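Local atomic coordinates of lipase (Photobacterium sp. M37, PDB entry 2ORY), a protein that catalyses the hydrolysis of triacylglycerols as a cold-adapted lipase of the alpha/beta-hydrolase fold. Residues 228-233 with 283-288; 169-174 with 204-209; 291-296 with 314-319; 235-240 with 248-253. All coordinates share one frame; numbering follows the deposited sequence.

Contact 1 (228-233 with 283-288); sequences CTRIAN and YKQIKA
R230 reaches out from its chain segment and hands its guanidinium to the carbonyl oxygens of I286 and K287, an example of an arginine pinning a loop through main-chain acceptors. NH2 donates to K287 O at 3.0 Å, nearly straight at 162°; the acceptor lies in the guanidinium plane, although the nitrogen itself stands above the plane of that carbonyl. The partner bond, from NE to I286 O at 2.9 Å, is strongly bent and weak. Q285 lies over one guanidinium face with its amide plane turned only 25° from it; the modelled spacing there is too tight to be trusted. The amide is steered from outside, Q285 NE2 being bonded to P239 O. Further back, the arginine stem rests on I286, with R230 CG lying 3.9 Å from I286 CG1.

K287 answers in the reverse direction. Three successive bends of about -60° (chi2 to chi4) curl its chain back, so that NZ gives a bond to C228 O at 3.0 Å. The same ammonium reaches G225 O and donates to a water that also accepts from R230 N at 2.8 Å, so the water bridges K287 NZ and R230 N. Beside this curl C228 SG, anti to the backbone N, meets K287 CG at 3.9 Å and I286 CD1 at 4.3 Å.

The segment 228-233 runs beside strand 199-206, with C228 and R230 against P205, while C228 and I286 both pack on F220 of helix 214-224; K287 N is bonded to D221 of that helix.

Contact 2 (169-174 with 204-209); sequences CVTGHS and IPFAGP
F206 turns the edge of its ring toward T171, CE1 lying 3.6 Å from OG1, and G172 O sits near the same ring plane. With T171 OG1 anti to the backbone N (chi1 -168°), the hydroxyl swings over to the neighbouring strand and donates to I204 O at 2.6 Å, a side chain standing in for a backbone donor. It also meets S13 OG of helix 5-15. Three backbone bonds join the segments: I204 N bonds to V170 O at 3.2 Å, F206 N bonds to G172 O at 2.9 Å and almost straight (171°), and S174 N makes a weak bond to F206 O.

These strands, 166-173 and 199-206, are parallel neighbours joined by helix 175-189 in a beta-alpha-beta crossover, and the sequence at the strand end fits the GxSxG nucleophile elbow of alpha/beta hydrolases. S174 there has the strained backbone expected of such an elbow (phi 65°), and its OG is bonded to H312 NE2, consistent with a Ser-His-Asp triad.

H173, just before it, points its ring edge at F206, CD2 standing 4.0 Å from CB, and the two side chains cross at about a right angle. A207 CB comes in obliquely, 3.8 Å from H173 NE2. Both imidazole nitrogens are occupied, ND1 by Y17 OH and NE2 by H312 O, which fixes the ring's rotation. Beyond the bend, S174 CA approaches A207 O at 3.5 Å as a C-H...O contact.

Contact 3 (291-296 with 314-319); sequences PPLEGN and VGYPEL
Y316 OH, the polar end of a side chain that touches L293, is gripped from two directions: it is hydrogen-bonded to D236 OD2 and accepts from N233 N. The tyrosine thus acts as a second-shell residue, since the same carboxylate oxygen is also bonded to H312 ND1. Nearer the CB end of the Y316 ring, CD2 receives L293 CD1 at 4.5 Å in an oblique, loose contact.

Y316 and L319 stand three residues apart near the end of helix 304-319, which also carries H312, the probable histidine of the catalytic triad. P317 lacks an N-H, and the helix is kinked here, the nitrogens of Y316 and P317 having no bond to the turn before; regular bonding resumes with E318 and L319.

L319 gives the largest share of the contact. Its chain, with CG anti to the carbonyl carbon (chi1 -62°), spreads two methyls against the passing loop. CD1 lodges 3.8 Å from L293 CB and equally close to G295 CA, where only backbone faces it, while CD2 lies 3.7 Å from E294 O and near N296 ND2. In return, L293 CD1 comes to 4.1 Å from L319 CB, the two leucines lying askew to one another. The loop has polar moorings of its own: G295 N is bonded to S234 OG, and N296 O to NE2 of Q311, the residue just before H312.

Contact 4 (235-240 with 248-253); sequences LDIVPY and KKLKSI
The loop that presents D236, the probable acid of a Ser-His-Asp triad, turns into a 3-10 segment at 238-240 and packs I237 and Y240 against L250 and I253 of the loop 248-253. D236 OD1 accepts from V238 N at 3.2 Å, an Asx turn that shapes the bend, while OD2 is bonded to H312 ND1. L250 CD2 wedges between two residues: it lies 3.6 Å from Y240 CB and only 3.3 Å from I237 CB, closer than carbons usually pack. I253, at the end of a type I turn, has CG1 anti to the backbone N (chi1 -179°) and a bend of 70° beyond it, which carries CD1 to 3.7 Å from Y240 CZ. The hydroxyl beyond that carbon is bonded to S234 O, which helps fix the ring. K249 CB comes to 3.9 Å from Y240 CE2, and K249 CD lies in the ring plane at the edge. I237 CG2 meets I253 CG2 at 3.8 Å. Since the two loops meet mainly through apolar groups, their hold probably depends on shape and on burying methyls, rather than on directed bonds.

Along the chain, contact 2 closes first; contact 1 then opens, encloses contact 4 within its loop, and is followed by contact 3. The centres of contacts 1 and 2 lie about 9 Å apart, and contact 3 about 14 Å from each of the others; contacts 2 and 4 are the most distant pair, about 18 Å. Residues 228-233 link the set: I231 bonds to P205 and A207 beside strand 199-206, and A232 to L293. Contact 2 supplies S174, contact 4 supplies D236, and helix 304-319 of contact 3 carries H312, so the probable triad is assembled where the sheet's loops and this helix converge.

Contact 1 (228-233 with 283-288)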
loop_
_atom_site.group_PDB
_atom_site.type_symbol
_atom_site.label_atom_id
_atom_site.label_comp_id
_atom_site.label_asym_id
_atom_site.label_seq_id
_atom_site.Cartn_x
_atom_site.Cartn_y
_atom_site.Cartn_z
ATOM N N CYS A 228 6.020 -5.158 11.893
ATOM C CA CYS A 228 5.837 -4.232 10.774
ATOM C C CYS A 228 7.183 -3.741 10.261
ATOM O O CYS A 228 8.009 -3.218 11.022
ATOM C CB CYS A 228 4.977 -3.001 11.131
ATOM S SG CYS A 228 4.936 -1.709 9.784
ATOM N N THR A 229 7.404 -3.924 8.964
ATOM C CA THR A 229 8.621 -3.447 8.324
ATOM C C THR A 229 8.179 -2.428 7.278
ATOM O O THR A 229 7.686 -2.794 6.220
ATOM C CB THR A 229 9.391 -4.593 7.631
ATOM O OG1 THR A 229 9.792 -5.548 8.620
ATOM C CG2 THR A 229 10.640 -4.054 6.901
ATOM N N ARG A 230 8.346 -1.149 7.587
ATOM C CA ARG A 230 7.945 -0.060 6.685
ATOM C C ARG A 230 9.075 0.245 5.710
ATOM O O ARG A 230 10.139 0.712 6.108
ATOM C CB ARG A 230 7.626 1.194 7.505
ATOM C CG ARG A 230 6.348 1.914 7.116
ATOM C CD ARG A 230 6.616 3.320 6.670
ATOM N NE ARG A 230 7.403 4.092 7.622
ATOM C CZ ARG A 230 8.023 5.227 7.310
ATOM N NH1 ARG A 230 7.932 5.708 6.073
ATOM N NH2 ARG A 230 8.745 5.869 8.219
ATOM N N ILE A 231 8.839 -0.004 4.431
ATOM C CA ILE A 231 9.872 0.222 3.430
ATOM C C ILE A 231 9.574 1.437 2.561
ATOM O O ILE A 231 8.577 1.471 1.841
ATOM C CB ILE A 231 10.065 -1.066 2.574
ATOM C CG1 ILE A 231 10.483 -2.225 3.506
ATOM C CG2 ILE A 231 11.119 -0.841 1.490
ATOM C CD1 ILE A 231 10.721 -3.563 2.831
ATOM N N ALA A 232 10.438 2.449 2.673
ATOM C CA ALA A 232 10.317 3.686 1.903
ATOM C C ALA A 232 11.636 4.071 1.251
ATOM O O ALA A 232 12.702 3.952 1.863
ATOM C CB ALA A 232 9.866 4.816 2.780
ATOM N N ASN A 233 11.542 4.534 0.008
ATOM C CA ASN A 233 12.686 5.003 -0.777
ATOM C C ASN A 233 12.885 6.464 -0.333
ATOM O O ASN A 233 11.926 7.230 -0.275
ATOM C CB ASN A 233 12.324 4.891 -2.273
ATOM C CG ASN A 233 13.299 5.635 -3.207
ATOM O OD1 ASN A 233 14.286 6.235 -2.776
ATOM N ND2 ASN A 233 13.000 5.597 -4.500
ATOM N N TYR A 283 0.013 14.759 11.576
ATOM C CA TYR A 283 0.141 13.563 10.754
ATOM C C TYR A 283 1.544 13.015 10.956
ATOM O O TYR A 283 2.513 13.774 10.946
ATOM C CB TYR A 283 -0.092 13.906 9.271
ATOM C CG TYR A 283 -1.541 13.805 8.830
ATOM C CD1 TYR A 283 -2.286 14.945 8.540
ATOM C CD2 TYR A 283 -2.174 12.561 8.727
ATOM C CE1 TYR A 283 -3.623 14.851 8.162
ATOM C CE2 TYR A 283 -3.513 12.455 8.350
ATOM C CZ TYR A 283 -4.226 13.600 8.069
ATOM O OH TYR A 283 -5.533 13.494 7.684
ATOM N N LYS A 284 1.660 11.707 11.134
ATOM C CA LYS A 284 2.971 11.100 11.366
ATOM C C LYS A 284 3.077 9.672 10.846
ATOM O O LYS A 284 2.129 8.890 10.912
ATOM C CB LYS A 284 3.313 11.100 12.858
ATOM C CG LYS A 284 4.746 10.643 13.121
ATOM C CD LYS A 284 5.181 10.792 14.560
ATOM C CE LYS A 284 4.796 9.587 15.394
ATOM N NZ LYS A 284 5.481 9.585 16.739
ATOM N N GLN A 285 4.259 9.343 10.353
ATOM C CA GLN A 285 4.550 8.041 9.784
ATOM C C GLN A 285 4.593 6.995 10.895
ATOM O O GLN A 285 4.963 7.311 12.024
ATOM C CB GLN A 285 5.914 8.140 9.107
ATOM C CG GLN A 285 6.139 7.466 7.757
ATOM C CD GLN A 285 4.895 7.180 6.929
ATOM O OE1 GLN A 285 4.092 6.326 7.287
ATOM N NE2 GLN A 285 4.754 7.877 5.797
ATOM N N ILE A 286 4.183 5.767 10.570
ATOM C CA ILE A 286 4.237 4.638 11.497
ATOM C C ILE A 286 5.693 4.221 11.341
ATOM O O ILE A 286 6.268 4.419 10.268
ATOM C CB ILE A 286 3.327 3.455 11.051
ATOM C CG1 ILE A 286 3.613 3.108 9.585
ATOM C CG2 ILE A 286 1.860 3.799 11.272
ATOM C CD1 ILE A 286 2.796 1.936 9.044
ATOM N N LYS A 287 6.287 3.636 12.379
ATOM C CA LYS A 287 7.708 3.266 12.332
ATOM C C LYS A 287 8.452 4.425 11.663
ATOM O O LYS A 287 9.181 4.254 10.692
ATOM C CB LYS A 287 7.913 1.966 11.550
ATOM C CG LYS A 287 7.004 0.804 11.986
ATOM C CD LYS A 287 7.166 0.405 13.464
ATOM C CE LYS A 287 8.585 -0.051 13.787
ATOM N NZ LYS A 287 8.951 -1.317 13.102
ATOM N N ALA A 288 8.250 5.618 12.201
ATOM C CA ALA A 288 8.873 6.819 11.662
ATOM C C ALA A 288 10.402 6.875 11.753
ATOM O O ALA A 288 11.035 7.652 11.040
ATOM C CB ALA A 288 8.275 8.049 12.337
HETATM O O HOH W 1 9.785 -0.636 9.990
#

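Contact 2 (169-174 with 204-209)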
loop_
_atom_site.group_PDB
_atom_site.type_symbol
_atom_site.label_atom_id
_atom_site.label_comp_id
_atom_site.label_asym_id
_atom_site.label_seq_id
_atom_site.Cartn_x
_atom_site.Cartn_y
_atom_site.Cartn_z
ATOM N N CYS A 169 0.380 -12.100 6.562
ATOM C CA CYS A 169 1.179 -10.906 6.311
ATOM C C CYS A 169 0.318 -10.011 5.399
ATOM O O CYS A 169 -0.205 -10.465 4.383
ATOM C CB CYS A 169 2.496 -11.242 5.604
ATOM S SG CYS A 169 3.584 -9.796 5.458
ATOM N N VAL A 170 0.134 -8.751 5.777
ATOM C CA VAL A 170 -0.660 -7.836 4.960
ATOM C C VAL A 170 0.326 -6.890 4.303
ATOM O O VAL A 170 1.090 -6.210 4.986
ATOM C CB VAL A 170 -1.659 -7.024 5.820
ATOM C CG1 VAL A 170 -2.649 -6.292 4.899
ATOM C CG2 VAL A 170 -2.371 -7.954 6.834
ATOM N N THR A 171 0.321 -6.856 2.974
ATOM C CA THR A 171 1.243 -6.000 2.243
ATOM C C THR A 171 0.543 -5.154 1.169
ATOM O O THR A 171 -0.606 -5.412 0.789
ATOM C CB THR A 171 2.355 -6.853 1.599
ATOM O OG1 THR A 171 3.399 -6.008 1.129
ATOM C CG2 THR A 171 1.810 -7.645 0.423
ATOM N N GLY A 172 1.247 -4.133 0.691
ATOM C CA GLY A 172 0.690 -3.260 -0.319
ATOM C C GLY A 172 1.648 -2.125 -0.598
ATOM O O GLY A 172 2.485 -1.797 0.248
ATOM N N HIS A 173 1.517 -1.532 -1.783
ATOM C CA HIS A 173 2.359 -0.423 -2.248
ATOM C C HIS A 173 1.543 0.847 -2.509
ATOM O O HIS A 173 0.387 0.768 -2.905
ATOM C CB HIS A 173 3.084 -0.862 -3.538
ATOM C CG HIS A 173 3.851 0.226 -4.223
ATOM N ND1 HIS A 173 3.295 1.043 -5.190
ATOM C CD2 HIS A 173 5.139 0.629 -4.091
ATOM C CE1 HIS A 173 4.203 1.900 -5.617
ATOM N NE2 HIS A 173 5.333 1.671 -4.964
ATOM N N SER A 174 2.151 2.011 -2.294
ATOM C CA SER A 174 1.487 3.295 -2.542
ATOM C C SER A 174 0.302 3.454 -1.575
ATOM O O SER A 174 0.465 3.285 -0.373
ATOM C CB SER A 174 1.016 3.348 -4.010
ATOM O OG SER A 174 0.607 4.649 -4.405
ATOM N N ILE A 204 4.068 -5.593 5.827
ATOM C CA ILE A 204 5.204 -4.985 5.153
ATOM C C ILE A 204 4.645 -4.027 4.107
ATOM O O ILE A 204 4.419 -4.394 2.956
ATOM C CB ILE A 204 6.116 -6.053 4.479
ATOM C CG1 ILE A 204 6.706 -6.962 5.555
ATOM C CG2 ILE A 204 7.299 -5.381 3.763
ATOM C CD1 ILE A 204 7.657 -8.035 5.012
ATOM N N PRO A 205 4.382 -2.782 4.509
ATOM C CA PRO A 205 3.839 -1.756 3.610
ATOM C C PRO A 205 4.926 -0.942 2.928
ATOM O O PRO A 205 5.826 -0.436 3.591
ATOM C CB PRO A 205 3.007 -0.897 4.546
ATOM C CG PRO A 205 3.861 -0.901 5.794
ATOM C CD PRO A 205 4.367 -2.322 5.911
ATOM N N PHE A 206 4.828 -0.812 1.607
ATOM C CA PHE A 206 5.798 -0.052 0.823
ATOM C C PHE A 206 5.274 1.311 0.389
ATOM O O PHE A 206 4.081 1.475 0.134
ATOM C CB PHE A 206 6.179 -0.797 -0.471
ATOM C CG PHE A 206 6.806 -2.152 -0.256
ATOM C CD1 PHE A 206 6.015 -3.276 -0.003
ATOM C CD2 PHE A 206 8.188 -2.301 -0.283
ATOM C CE1 PHE A 206 6.590 -4.526 0.227
ATOM C CE2 PHE A 206 8.775 -3.553 -0.052
ATOM C CZ PHE A 206 7.972 -4.662 0.204
ATOM N N ALA A 207 6.178 2.286 0.331
ATOM C CA ALA A 207 5.878 3.607 -0.205
ATOM C C ALA A 207 4.560 4.257 0.191
ATOM O O ALA A 207 3.930 4.951 -0.618
ATOM C CB ALA A 207 5.945 3.506 -1.723
ATOM N N GLY A 208 4.146 4.063 1.428
ATOM C CA GLY A 208 2.875 4.619 1.832
ATOM C C GLY A 208 2.907 5.955 2.525
ATOM O O GLY A 208 3.871 6.280 3.239
ATOM N N PRO A 209 1.877 6.785 2.295
ATOM C CA PRO A 209 1.825 8.093 2.946
ATOM C C PRO A 209 1.267 7.830 4.354
ATOM O O PRO A 209 0.894 6.698 4.658
ATOM C CB PRO A 209 0.850 8.870 2.080
ATOM C CG PRO A 209 -0.144 7.799 1.648
ATOM C CD PRO A 209 0.773 6.614 1.329
#

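Contact 3 (291-296 with 314-319)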
loop_
_atom_site.group_PDB
_atom_site.type_symbol
_atom_site.label_atom_id
_atom_site.label_comp_id
_atom_site.label_asym_id
_atom_site.label_seq_id
_atom_site.Cartn_x
_atom_site.Cartn_y
_atom_site.Cartn_z
ATOM N N PRO A 291 14.947 3.469 8.892
ATOM C CA PRO A 291 15.793 4.058 7.853
ATOM C C PRO A 291 15.301 3.627 6.471
ATOM O O PRO A 291 14.999 2.457 6.245
ATOM C CB PRO A 291 17.170 3.501 8.182
ATOM C CG PRO A 291 16.833 2.128 8.685
ATOM C CD PRO A 291 15.687 2.432 9.636
ATOM N N PRO A 292 15.212 4.580 5.531
ATOM C CA PRO A 292 14.753 4.309 4.167
ATOM C C PRO A 292 15.859 3.720 3.323
ATOM O O PRO A 292 17.014 3.667 3.740
ATOM C CB PRO A 292 14.394 5.688 3.662
ATOM C CG PRO A 292 15.530 6.498 4.223
ATOM C CD PRO A 292 15.578 6.003 5.673
ATOM N N LEU A 293 15.487 3.288 2.127
ATOM C CA LEU A 293 16.434 2.758 1.165
ATOM C C LEU A 293 16.931 4.051 0.539
ATOM O O LEU A 293 16.117 4.853 0.086
ATOM C CB LEU A 293 15.712 1.924 0.109
ATOM C CG LEU A 293 14.687 0.896 0.591
ATOM C CD1 LEU A 293 13.928 0.334 -0.602
ATOM C CD2 LEU A 293 15.385 -0.211 1.356
ATOM N N GLU A 294 18.242 4.281 0.547
ATOM C CA GLU A 294 18.797 5.505 -0.033
ATOM C C GLU A 294 18.643 5.418 -1.543
ATOM O O GLU A 294 19.280 4.587 -2.188
ATOM C CB GLU A 294 20.290 5.667 0.306
ATOM C CG GLU A 294 20.644 5.564 1.795
ATOM C CD GLU A 294 22.073 6.053 2.132
ATOM O OE1 GLU A 294 22.590 5.690 3.220
ATOM O OE2 GLU A 294 22.670 6.812 1.320
ATOM N N GLY A 295 17.804 6.287 -2.096
ATOM C CA GLY A 295 17.567 6.293 -3.532
ATOM C C GLY A 295 18.547 7.152 -4.307
ATOM O O GLY A 295 19.290 7.928 -3.723
ATOM N N ASN A 296 18.535 7.014 -5.627
ATOM C CA ASN A 296 19.426 7.765 -6.494
ATOM C C ASN A 296 18.683 8.463 -7.610
ATOM O O ASN A 296 17.986 7.823 -8.396
ATOM C CB ASN A 296 20.455 6.826 -7.102
ATOM C CG ASN A 296 21.287 6.159 -6.057
ATOM O OD1 ASN A 296 22.087 6.811 -5.381
ATOM N ND2 ASN A 296 21.090 4.859 -5.888
ATOM N N VAL A 314 9.381 2.580 -9.994
ATOM C CA VAL A 314 10.557 1.823 -10.388
ATOM C C VAL A 314 11.561 1.690 -9.245
ATOM O O VAL A 314 12.241 0.675 -9.114
ATOM C CB VAL A 314 11.255 2.477 -11.606
ATOM C CG1 VAL A 314 12.364 1.576 -12.112
ATOM C CG2 VAL A 314 10.260 2.707 -12.705
ATOM N N GLY A 315 11.617 2.717 -8.407
ATOM C CA GLY A 315 12.549 2.755 -7.295
ATOM C C GLY A 315 12.664 1.529 -6.413
ATOM O O GLY A 315 13.772 1.030 -6.164
ATOM N N TYR A 316 11.527 1.035 -5.936
ATOM C CA TYR A 316 11.526 -0.116 -5.048
ATOM C C TYR A 316 12.132 -1.390 -5.626
ATOM O O TYR A 316 13.060 -1.948 -5.039
ATOM C CB TYR A 316 10.106 -0.348 -4.504
ATOM C CG TYR A 316 9.661 0.835 -3.656
ATOM C CD1 TYR A 316 9.230 2.021 -4.249
ATOM C CD2 TYR A 316 9.824 0.826 -2.272
ATOM C CE1 TYR A 316 8.983 3.184 -3.482
ATOM C CE2 TYR A 316 9.581 1.980 -1.496
ATOM C CZ TYR A 316 9.164 3.156 -2.110
ATOM O OH TYR A 316 8.955 4.294 -1.357
ATOM N N PRO A 317 11.632 -1.874 -6.775
ATOM C CA PRO A 317 12.224 -3.097 -7.331
ATOM C C PRO A 317 13.688 -2.892 -7.698
ATOM O O PRO A 317 14.473 -3.838 -7.733
ATOM C CB PRO A 317 11.357 -3.387 -8.552
ATOM C CG PRO A 317 10.811 -2.046 -8.927
ATOM C CD PRO A 317 10.514 -1.399 -7.604
ATOM N N GLU A 318 14.066 -1.645 -7.951
ATOM C CA GLU A 318 15.442 -1.357 -8.315
ATOM C C GLU A 318 16.379 -1.367 -7.114
ATOM O O GLU A 318 17.424 -2.016 -7.137
ATOM C CB GLU A 318 15.513 -0.017 -9.042
ATOM C CG GLU A 318 16.914 0.456 -9.320
ATOM C CD GLU A 318 16.992 1.365 -10.530
ATOM O OE1 GLU A 318 17.117 0.831 -11.655
ATOM O OE2 GLU A 318 16.915 2.604 -10.362
ATOM N N LEU A 319 16.001 -0.665 -6.058
ATOM C CA LEU A 319 16.822 -0.596 -4.856
ATOM C C LEU A 319 16.824 -1.907 -4.063
ATOM O O LEU A 319 17.611 -2.086 -3.132
ATOM C CB LEU A 319 16.321 0.542 -3.959
ATOM C CG LEU A 319 16.383 1.959 -4.553
ATOM C CD1 LEU A 319 15.718 2.936 -3.602
ATOM C CD2 LEU A 319 17.847 2.360 -4.803
#

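Contact 4 (235-240 with 248-253)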
loop_
_atom_site.group_PDB
_atom_site.type_symbol
_atom_site.label_atom_id
_atom_site.label_comp_id
_atom_site.label_asym_id
_atom_site.label_seq_id
_atom_site.Cartn_x
_atom_site.Cartn_y
_atom_site.Cartn_z
ATOM N N LEU A 235 14.004 8.956 -1.849
ATOM C CA LEU A 235 13.678 9.956 -2.860
ATOM C C LEU A 235 12.251 9.852 -3.385
ATOM O O LEU A 235 11.866 10.563 -4.312
ATOM C CB LEU A 235 14.667 9.892 -4.021
ATOM C CG LEU A 235 16.149 10.129 -3.715
ATOM C CD1 LEU A 235 16.919 10.052 -5.038
ATOM C CD2 LEU A 235 16.375 11.487 -3.045
ATOM N N ASP A 236 11.471 8.959 -2.790
ATOM C CA ASP A 236 10.075 8.807 -3.181
ATOM C C ASP A 236 9.314 9.855 -2.376
ATOM O O ASP A 236 9.354 9.844 -1.145
ATOM C CB ASP A 236 9.582 7.397 -2.835
ATOM C CG ASP A 236 8.099 7.195 -3.132
ATOM O OD1 ASP A 236 7.477 8.066 -3.775
ATOM O OD2 ASP A 236 7.552 6.149 -2.724
ATOM N N ILE A 237 8.624 10.765 -3.060
ATOM C CA ILE A 237 7.876 11.814 -2.361
ATOM C C ILE A 237 6.622 11.343 -1.610
ATOM O O ILE A 237 6.251 11.938 -0.603
ATOM C CB ILE A 237 7.434 12.972 -3.315
ATOM C CG1 ILE A 237 6.509 12.427 -4.394
ATOM C CG2 ILE A 237 8.645 13.659 -3.949
ATOM C CD1 ILE A 237 6.004 13.471 -5.345
ATOM N N VAL A 238 5.980 10.276 -2.064
ATOM C CA VAL A 238 4.744 9.802 -1.424
ATOM C C VAL A 238 4.759 9.652 0.094
ATOM O O VAL A 238 3.878 10.170 0.781
ATOM C CB VAL A 238 4.297 8.505 -2.068
ATOM C CG1 VAL A 238 3.096 7.908 -1.323
ATOM C CG2 VAL A 238 3.952 8.798 -3.508
ATOM N N PRO A 239 5.752 8.933 0.642
ATOM C CA PRO A 239 5.818 8.769 2.094
ATOM C C PRO A 239 5.995 10.101 2.805
ATOM O O PRO A 239 5.855 10.159 4.024
ATOM C CB PRO A 239 7.044 7.885 2.288
ATOM C CG PRO A 239 7.035 7.057 1.084
ATOM C CD PRO A 239 6.746 8.063 -0.004
ATOM N N TYR A 240 6.326 11.159 2.061
ATOM C CA TYR A 240 6.534 12.479 2.679
ATOM C C TYR A 240 5.267 13.242 3.055
ATOM O O TYR A 240 5.345 14.352 3.580
ATOM C CB TYR A 240 7.391 13.388 1.785
ATOM C CG TYR A 240 8.876 13.076 1.791
ATOM C CD1 TYR A 240 9.374 11.950 1.129
ATOM C CD2 TYR A 240 9.789 13.924 2.427
ATOM C CE1 TYR A 240 10.733 11.675 1.094
ATOM C CE2 TYR A 240 11.174 13.654 2.398
ATOM C CZ TYR A 240 11.631 12.527 1.727
ATOM O OH TYR A 240 12.978 12.234 1.674
ATOM N N LYS A 248 7.423 19.897 3.865
ATOM C CA LYS A 248 8.320 21.009 3.556
ATOM C C LYS A 248 9.643 20.601 2.910
ATOM O O LYS A 248 10.498 21.442 2.650
ATOM C CB LYS A 248 8.567 21.828 4.820
ATOM C CG LYS A 248 7.344 22.637 5.237
ATOM C CD LYS A 248 7.495 23.259 6.614
ATOM C CE LYS A 248 6.207 23.957 7.036
ATOM N NZ LYS A 248 6.253 24.369 8.466
ATOM N N LYS A 249 9.799 19.310 2.633
ATOM C CA LYS A 249 11.014 18.806 2.000
ATOM C C LYS A 249 10.766 18.426 0.551
ATOM O O LYS A 249 11.708 18.098 -0.172
ATOM C CB LYS A 249 11.537 17.570 2.732
ATOM C CG LYS A 249 12.090 17.832 4.109
ATOM C CD LYS A 249 12.598 16.542 4.732
ATOM C CE LYS A 249 12.994 16.755 6.188
ATOM N NZ LYS A 249 13.229 15.455 6.886
ATOM N N LEU A 250 9.499 18.452 0.136
ATOM C CA LEU A 250 9.133 18.079 -1.231
ATOM C C LEU A 250 9.669 18.993 -2.317
ATOM O O LEU A 250 10.083 18.518 -3.364
ATOM C CB LEU A 250 7.609 17.969 -1.369
ATOM C CG LEU A 250 7.002 16.804 -0.574
ATOM C CD1 LEU A 250 5.497 16.874 -0.607
ATOM C CD2 LEU A 250 7.481 15.506 -1.157
ATOM N N LYS A 251 9.676 20.296 -2.084
ATOM C CA LYS A 251 10.175 21.225 -3.108
ATOM C C LYS A 251 11.623 20.982 -3.578
ATOM O O LYS A 251 11.952 21.216 -4.744
ATOM C CB LYS A 251 10.089 22.658 -2.599
ATOM C CG LYS A 251 11.083 22.935 -1.496
ATOM C CD LYS A 251 11.110 24.396 -1.136
ATOM C CE LYS A 251 12.091 24.657 -0.002
ATOM N NZ LYS A 251 12.047 26.083 0.414
ATOM N N SER A 252 12.487 20.519 -2.678
ATOM C CA SER A 252 13.892 20.310 -3.029
ATOM C C SER A 252 14.408 18.893 -2.858
ATOM O O SER A 252 15.614 18.669 -2.746
ATOM C CB SER A 252 14.754 21.258 -2.214
ATOM O OG SER A 252 14.471 21.080 -0.838
ATOM N N ILE A 253 13.490 17.937 -2.861
ATOM C CA ILE A 253 13.840 16.534 -2.711
ATOM C C ILE A 253 14.788 16.056 -3.809
ATOM O O ILE A 253 15.607 15.175 -3.568
ATOM C CB ILE A 253 12.568 15.627 -2.735
ATOM C CG1 ILE A 253 12.969 14.166 -2.542
ATOM C CG2 ILE A 253 11.825 15.766 -4.077
ATOM C CD1 ILE A 253 13.462 13.851 -1.157
#